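Local coordinates for STAS/SEC14 domain-containing protein (Shewanella loihica PV-4, PDB 2Q3L) that is of unknown function but adopts the SpoIIAA-like fold of the STAS clan and may associate with membranes and bind a ligand, at residues K86-I91 with G110-F115; V55-I60 with D120-L125; H7-G12 with L22-V27. All blocks are in the same frame, centred on the assembly; numbering follows the deposited sequence.

All three contacts involve one mixed beta sheet, at different depths. Interactions 1 and 3 are strand pairings toward opposite sides of the sheet as one chain builds it, with centres about 15 Å apart, and both are only partly buried. Interaction 1 is parallel, within a beta-alpha-beta unit, and begins at a sodium site; interaction 3 is an antiparallel hairpin that reaches the second subunit. Interaction 2 is buried and made by apolar side chains, setting the last helix against the sheet's middle strand, which lies between strands 19-30 and 85-91. It therefore touches both others: Ala89 N bonds to Ala56 O at 2.9 Å, and Phe24 N to Leu57 O at 2.8 Å.

Interaction 1: K86-I91 with G110-F115; sequences KRVAII and GEFKFF. With NA (sodium ion), chain C.
The Phe112 ring lies flat against Val88, whose CB stands 3.8 Å from the ring centroid and 2° off the normal, a CH-pi contact over the centre of one face. Gly110 O sits in the ring plane at its edge, and Ile90 CD1 comes in obliquely, 4.2 Å from Phe112 CD2. With Phe112 CG beside its own backbone N (chi1 -82°), ring and valine run side by side. On this side too, Ile90 CG2 meets Phe114 CD1 at 4.1 Å, the side chains roughly perpendicular. On the other face of the sheet, Ile90 O lies at the edge of the Phe115 ring, and Ala89 CB meets Phe115 CE1 at 4.0 Å. Five backbone bonds join these parallel strands; the first, Glu111 N to Lys86 O at 2.8 Å, reaches its acceptor from above the carbonyl plane. Helix 95-107 links the strands as a beta-alpha-beta unit. Gly110 O binds the sodium ion at 2.2 Å, alongside a water, Asn105 and Thr108. Asn105 also accepts a bond from Phe112 N and donates one to Glu111 OE2. The chemistry thus divides: apolar contacts pair the side chains, while sodium and Asn105 tie the strand's start to the preceding helix.

Interaction 2: V55-I60 with D120-L125; sequences VALIDI and DALDWL
Apolar helix-on-sheet packing joins Leu122 and Leu125, near the end of the C-terminal helix 118-125, to Val55, Ala56 and Leu57 near the start of the middle strand of the sheet. The two short segments run nearly antiparallel, at 162°, with their axes 9.4 Å apart, a distance bridged by side chains. Leu125 does most of the bridging. Its CG stands anti to the backbone N (chi1 -170°), which carries both methyls down to the strand. There they meet the backbone as well as side chains: CD1 of Leu125 lies 3.3 Å from Ala56 O, and CD2 of Leu125 3.4 Å from the same oxygen. That carbonyl is not left without a polar mate, since it accepts a backbone bond from Ala89. CD1 of Leu125 also rests 3.8 Å from Val55 CB, the two side chains overlapping as they point opposite ways, and Leu125 CD2 reaches Leu57 CB at 4.1 Å. One helical turn earlier, Leu122 CD2 touches Leu57 CD1 at 3.9 Å, the side chains crossing at about a right angle. Replacing Leu125 by an alanine would probably open a gap over Ala56 O and leave Val55 and Leu57 without their shared partner. The helix is tied to the next strand too, through a hydrogen bond from Arg87 NE to Leu125 O. Around the contact, Leu57 also packs on Ile91 of strand 85-91, Leu122 on Tyr21 of strand 19-30, and Ala121 on Phe115 of strand 111-115, placing the helix across several strands of one sheet face.

Interaction 3: H7-G12 with L22-V27; sequences HGIAIG and LAFKAV
Ile11 runs alongside Phe24 on one face of the hairpin. Ile11 CB lies 4.0 Å from Ala23 O. Ile11 CG1, anti to the backbone N (chi1 -176°), is 3.8 Å from the same Ala23 O, 3.9 Å from Phe24 CE2 and 4.1 Å from Leu22 CD1. An extended chi2 of 168° then takes Ile11 CD1 to 3.4 Å from Phe24 CE2, a tight contact, closer than usual for two carbons and oblique to the ring. Ile9 CG2 reaches the same ring at its edge, near the plane, 4.4 Å from Phe24 CD2. Helix 32-45 packs on this face, with Leu41 on Ile11 and Met38 on Ile9.

Six backbone hydrogen bonds, two each at Gly8-Val27, Ala10-Lys25 and Gly12-Ala23, give the regular alternation of antiparallel strands, with Ile9-Ala26 and Ile11-Phe24 as the non-hydrogen-bonded pairs between. At Gly8 a phi of 156° would drive any CB into His7 O, which explains the glycine. The face of Ala10, Ala23 and Val27 has small or apolar residues and one charge, Lys25, whose NZ forms a salt bridge with Glu62. His7 bonds through ND1 to Asp34 and through NE2 to Asn5 of the second subunit, whose strand pairs with His7 and Gly8 and whose Met2 packs on Ala10 and Val27. The hairpin thus joins an apolar face under helix 32-45 to an end where backbone pairing and a His7 bond meet the second subunit.

Interaction 1: K86-I91 with G110-F115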
# COMPACT_ATOMS: atom_id res chain seq x y z
N LYS A 86 17.12 9.24 -21.67
CA LYS A 86 16.82 9.69 -23.04
C LYS A 86 15.72 8.88 -23.68
O LYS A 86 14.96 9.42 -24.47
CB LYS A 86 18.04 9.68 -23.97
CG LYS A 86 18.78 8.40 -24.10
CD LYS A 86 20.00 8.66 -25.01
CE LYS A 86 20.93 7.50 -25.00
NZ LYS A 86 22.08 7.78 -25.93
N ARG A 87 15.67 7.57 -23.40
CA ARG A 87 14.60 6.72 -23.92
C ARG A 87 14.12 5.76 -22.89
O ARG A 87 14.91 5.20 -22.15
CB ARG A 87 15.03 5.91 -25.17
CG ARG A 87 15.42 6.74 -26.37
CD ARG A 87 15.64 5.84 -27.62
NE ARG A 87 16.90 5.11 -27.51
CZ ARG A 87 18.10 5.63 -27.81
NH1 ARG A 87 18.19 6.88 -28.23
NH2 ARG A 87 19.21 4.92 -27.68
N VAL A 88 12.81 5.56 -22.88
CA VAL A 88 12.16 4.58 -22.04
C VAL A 88 11.14 3.75 -22.86
O VAL A 88 10.18 4.26 -23.44
CB VAL A 88 11.47 5.24 -20.83
CG1 VAL A 88 10.99 4.16 -19.85
CG2 VAL A 88 12.46 6.16 -20.13
N ALA A 89 11.38 2.45 -22.89
CA ALA A 89 10.50 1.49 -23.55
C ALA A 89 9.53 0.92 -22.54
O ALA A 89 9.96 0.38 -21.55
CB ALA A 89 11.31 0.35 -24.13
N ILE A 90 8.22 1.02 -22.80
CA ILE A 90 7.23 0.41 -21.96
C ILE A 90 6.71 -0.86 -22.60
O ILE A 90 6.27 -0.84 -23.71
CB ILE A 90 6.04 1.34 -21.74
CG1 ILE A 90 6.52 2.71 -21.21
CG2 ILE A 90 5.04 0.72 -20.80
CD1 ILE A 90 7.28 2.65 -19.94
N ILE A 91 6.74 -1.96 -21.86
CA ILE A 91 6.26 -3.24 -22.34
C ILE A 91 4.98 -3.58 -21.61
O ILE A 91 4.98 -3.73 -20.40
CB ILE A 91 7.31 -4.34 -22.13
CG1 ILE A 91 8.52 -3.98 -22.97
CG2 ILE A 91 6.77 -5.72 -22.56
CD1 ILE A 91 9.55 -5.04 -23.02
N GLY A 110 12.46 12.69 -21.63
CA GLY A 110 12.95 11.50 -22.33
C GLY A 110 11.87 10.94 -23.22
O GLY A 110 10.69 11.21 -23.02
N GLU A 111 12.24 10.12 -24.18
CA GLU A 111 11.25 9.63 -25.14
C GLU A 111 10.72 8.31 -24.62
O GLU A 111 11.47 7.37 -24.47
CB GLU A 111 11.88 9.52 -26.57
CG GLU A 111 10.88 9.70 -27.71
CD GLU A 111 10.23 11.10 -27.72
OE1 GLU A 111 10.96 12.11 -27.55
OE2 GLU A 111 8.99 11.21 -27.92
N PHE A 112 9.44 8.27 -24.31
CA PHE A 112 8.73 7.07 -23.87
C PHE A 112 8.01 6.49 -25.09
O PHE A 112 7.31 7.22 -25.78
CB PHE A 112 7.66 7.42 -22.84
CG PHE A 112 8.19 7.58 -21.43
CD1 PHE A 112 9.11 8.58 -21.13
CD2 PHE A 112 7.74 6.76 -20.44
CE1 PHE A 112 9.60 8.73 -19.87
CE2 PHE A 112 8.20 6.91 -19.15
CZ PHE A 112 9.16 7.89 -18.87
N LYS A 113 8.16 5.18 -25.33
CA LYS A 113 7.46 4.50 -26.44
C LYS A 113 6.97 3.14 -25.90
O LYS A 113 7.67 2.47 -25.14
CB LYS A 113 8.39 4.33 -27.66
CG LYS A 113 7.65 3.78 -28.96
CD LYS A 113 8.65 3.76 -30.11
CE LYS A 113 8.13 2.98 -31.33
NZ LYS A 113 6.78 3.41 -31.75
N PHE A 114 5.76 2.78 -26.31
CA PHE A 114 5.08 1.54 -25.89
C PHE A 114 5.30 0.36 -26.86
O PHE A 114 5.23 0.53 -28.06
CB PHE A 114 3.56 1.81 -25.80
CG PHE A 114 2.72 0.61 -25.39
CD1 PHE A 114 2.54 0.28 -24.04
CD2 PHE A 114 2.09 -0.18 -26.34
CE1 PHE A 114 1.75 -0.80 -23.64
CE2 PHE A 114 1.29 -1.28 -25.95
CZ PHE A 114 1.12 -1.58 -24.60
N PHE A 115 5.53 -0.83 -26.30
CA PHE A 115 5.65 -2.09 -27.06
C PHE A 115 4.92 -3.23 -26.36
O PHE A 115 4.67 -3.17 -25.16
CB PHE A 115 7.11 -2.52 -27.15
CG PHE A 115 7.98 -1.49 -27.76
CD1 PHE A 115 8.48 -0.45 -27.00
CD2 PHE A 115 8.28 -1.53 -29.12
CE1 PHE A 115 9.25 0.53 -27.57
CE2 PHE A 115 9.05 -0.58 -29.68
CZ PHE A 115 9.54 0.46 -28.91
NA NA C . 8.73 12.31 -23.19
O HOH W 1 9.16 13.57 -25.24

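Interaction 2: V55-I60 with D120-L125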
# COMPACT_ATOMS: atom_id res chain seq x y z
N VAL A 55 19.02 4.59 -20.85
CA VAL A 55 17.92 4.01 -21.56
C VAL A 55 17.35 2.95 -20.64
O VAL A 55 18.08 2.18 -20.07
CB VAL A 55 18.31 3.48 -22.97
CG1 VAL A 55 18.91 4.62 -23.81
CG2 VAL A 55 19.28 2.28 -22.93
N ALA A 56 16.03 2.93 -20.48
CA ALA A 56 15.37 1.92 -19.63
C ALA A 56 14.20 1.17 -20.29
O ALA A 56 13.59 1.65 -21.25
CB ALA A 56 14.85 2.59 -18.35
N LEU A 57 13.95 -0.02 -19.76
CA LEU A 57 12.80 -0.84 -20.11
C LEU A 57 11.98 -1.03 -18.85
O LEU A 57 12.53 -1.36 -17.79
CB LEU A 57 13.25 -2.21 -20.64
CG LEU A 57 12.17 -3.25 -21.05
CD1 LEU A 57 12.61 -4.14 -22.14
CD2 LEU A 57 11.76 -4.11 -19.89
N ILE A 58 10.66 -0.84 -18.95
CA ILE A 58 9.75 -1.03 -17.80
C ILE A 58 8.65 -1.96 -18.28
O ILE A 58 7.90 -1.61 -19.19
CB ILE A 58 9.12 0.29 -17.30
CG1 ILE A 58 10.20 1.37 -17.11
CG2 ILE A 58 8.32 0.07 -16.00
CD1 ILE A 58 9.66 2.68 -16.70
N ASP A 59 8.65 -3.17 -17.72
CA ASP A 59 7.66 -4.20 -18.03
C ASP A 59 6.51 -4.00 -17.01
O ASP A 59 6.69 -4.13 -15.79
CB ASP A 59 8.31 -5.60 -17.98
CG ASP A 59 7.31 -6.76 -18.17
OD1 ASP A 59 6.09 -6.57 -18.04
OD2 ASP A 59 7.76 -7.90 -18.41
N ILE A 60 5.37 -3.58 -17.55
CA ILE A 60 4.16 -3.41 -16.78
C ILE A 60 3.11 -4.45 -17.15
O ILE A 60 1.93 -4.26 -16.83
CB ILE A 60 3.58 -1.96 -16.93
CG1 ILE A 60 3.13 -1.66 -18.38
CG2 ILE A 60 4.62 -0.93 -16.48
CD1 ILE A 60 2.47 -0.27 -18.52
N ASP A 120 11.31 -6.18 -30.11
CA ASP A 120 11.06 -4.88 -30.74
C ASP A 120 11.46 -3.71 -29.85
O ASP A 120 12.03 -2.74 -30.33
CB ASP A 120 9.58 -4.71 -31.05
CG ASP A 120 9.15 -5.39 -32.31
OD1 ASP A 120 9.93 -5.52 -33.27
OD2 ASP A 120 7.96 -5.75 -32.37
N ALA A 121 11.11 -3.78 -28.56
CA ALA A 121 11.41 -2.71 -27.63
C ALA A 121 12.91 -2.53 -27.52
O ALA A 121 13.43 -1.41 -27.63
CB ALA A 121 10.82 -3.01 -26.28
N LEU A 122 13.62 -3.63 -27.33
CA LEU A 122 15.09 -3.55 -27.22
C LEU A 122 15.77 -3.10 -28.46
O LEU A 122 16.83 -2.51 -28.36
CB LEU A 122 15.71 -4.88 -26.76
CG LEU A 122 15.32 -5.22 -25.33
CD1 LEU A 122 15.95 -6.53 -24.91
CD2 LEU A 122 15.75 -4.11 -24.39
N ASP A 123 15.20 -3.38 -29.63
CA ASP A 123 15.77 -2.93 -30.87
C ASP A 123 15.71 -1.39 -30.94
O ASP A 123 16.67 -0.75 -31.36
CB ASP A 123 15.00 -3.55 -32.05
CG ASP A 123 15.52 -3.09 -33.40
OD1 ASP A 123 16.69 -2.64 -33.48
OD2 ASP A 123 14.76 -3.15 -34.38
N TRP A 124 14.58 -0.83 -30.54
CA TRP A 124 14.37 0.63 -30.53
C TRP A 124 15.13 1.29 -29.38
O TRP A 124 15.71 2.38 -29.54
CB TRP A 124 12.87 0.95 -30.44
CG TRP A 124 12.56 2.39 -30.20
CD1 TRP A 124 12.37 3.35 -31.14
CD2 TRP A 124 12.36 3.03 -28.93
NE1 TRP A 124 12.09 4.56 -30.54
CE2 TRP A 124 12.09 4.38 -29.18
CE3 TRP A 124 12.39 2.58 -27.60
CZ2 TRP A 124 11.85 5.30 -28.14
CZ3 TRP A 124 12.13 3.47 -26.60
CH2 TRP A 124 11.86 4.82 -26.87
N LEU A 125 15.14 0.63 -28.24
CA LEU A 125 15.72 1.20 -27.04
C LEU A 125 17.19 1.43 -27.14
O LEU A 125 17.67 2.48 -26.75
CB LEU A 125 15.47 0.31 -25.83
CG LEU A 125 15.82 0.89 -24.44
CD1 LEU A 125 15.01 2.13 -24.14
CD2 LEU A 125 15.59 -0.14 -23.33

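Interaction 3: H7-G12 with L22-V27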
# COMPACT_ATOMS: atom_id res chain seq x y z
N HIS A 7 3.18 -8.54 -5.11
CA HIS A 7 3.52 -7.24 -5.71
C HIS A 7 4.98 -6.93 -5.52
O HIS A 7 5.65 -7.55 -4.71
CB HIS A 7 2.66 -6.13 -5.09
CG HIS A 7 2.86 -5.99 -3.62
ND1 HIS A 7 3.69 -5.04 -3.06
CD2 HIS A 7 2.36 -6.71 -2.59
CE1 HIS A 7 3.67 -5.16 -1.74
NE2 HIS A 7 2.88 -6.18 -1.43
N GLY A 8 5.47 -5.99 -6.31
CA GLY A 8 6.83 -5.51 -6.18
C GLY A 8 7.40 -4.90 -7.44
O GLY A 8 6.79 -4.93 -8.50
N ILE A 9 8.60 -4.36 -7.29
CA ILE A 9 9.36 -3.86 -8.43
C ILE A 9 10.67 -4.58 -8.42
O ILE A 9 11.34 -4.62 -7.39
CB ILE A 9 9.63 -2.36 -8.35
CG1 ILE A 9 8.35 -1.60 -8.02
CG2 ILE A 9 10.23 -1.86 -9.62
CD1 ILE A 9 8.53 -0.11 -7.77
N ALA A 10 11.00 -5.23 -9.54
CA ALA A 10 12.30 -5.84 -9.75
C ALA A 10 13.07 -4.79 -10.56
O ALA A 10 12.52 -4.25 -11.51
CB ALA A 10 12.19 -7.13 -10.60
N ILE A 11 14.31 -4.51 -10.16
CA ILE A 11 15.19 -3.60 -10.88
C ILE A 11 16.53 -4.30 -11.15
O ILE A 11 17.07 -4.99 -10.28
CB ILE A 11 15.42 -2.25 -10.15
CG1 ILE A 11 16.27 -1.31 -10.99
CG2 ILE A 11 16.03 -2.41 -8.77
CD1 ILE A 11 16.28 0.09 -10.48
N GLY A 12 17.04 -4.18 -12.37
CA GLY A 12 18.32 -4.75 -12.68
C GLY A 12 18.94 -4.05 -13.87
O GLY A 12 18.29 -3.25 -14.51
N LEU A 22 18.75 -0.26 -18.19
CA LEU A 22 18.18 -0.39 -16.88
C LEU A 22 16.81 -1.04 -17.07
O LEU A 22 16.05 -0.63 -17.93
CB LEU A 22 18.11 1.00 -16.23
CG LEU A 22 17.70 1.08 -14.78
CD1 LEU A 22 18.60 0.24 -13.92
CD2 LEU A 22 17.65 2.56 -14.29
N ALA A 23 16.56 -2.11 -16.32
CA ALA A 23 15.32 -2.87 -16.47
C ALA A 23 14.52 -2.85 -15.21
O ALA A 23 15.07 -3.03 -14.10
CB ALA A 23 15.62 -4.32 -16.86
N PHE A 24 13.23 -2.65 -15.38
CA PHE A 24 12.27 -2.68 -14.29
C PHE A 24 11.16 -3.62 -14.68
O PHE A 24 10.80 -3.75 -15.86
CB PHE A 24 11.60 -1.33 -14.07
CG PHE A 24 12.54 -0.21 -13.80
CD1 PHE A 24 13.17 0.44 -14.83
CD2 PHE A 24 12.75 0.24 -12.49
CE1 PHE A 24 14.02 1.48 -14.58
CE2 PHE A 24 13.60 1.29 -12.22
CZ PHE A 24 14.24 1.91 -13.27
N LYS A 25 10.58 -4.25 -13.67
CA LYS A 25 9.42 -5.07 -13.86
C LYS A 25 8.55 -4.81 -12.65
O LYS A 25 8.92 -5.16 -11.52
CB LYS A 25 9.72 -6.56 -14.01
CG LYS A 25 8.41 -7.31 -14.27
CD LYS A 25 8.54 -8.79 -14.35
CE LYS A 25 7.15 -9.34 -14.79
NZ LYS A 25 7.16 -10.77 -14.87
N ALA A 26 7.40 -4.19 -12.91
CA ALA A 26 6.45 -3.79 -11.89
C ALA A 26 5.29 -4.80 -11.86
O ALA A 26 4.64 -5.05 -12.88
CB ALA A 26 5.95 -2.43 -12.21
N VAL A 27 5.06 -5.37 -10.68
CA VAL A 27 4.07 -6.42 -10.51
C VAL A 27 3.05 -6.15 -9.41
O VAL A 27 3.39 -5.76 -8.32
CB VAL A 27 4.78 -7.74 -10.15
CG1 VAL A 27 3.77 -8.86 -9.96
CG2 VAL A 27 5.80 -8.10 -11.23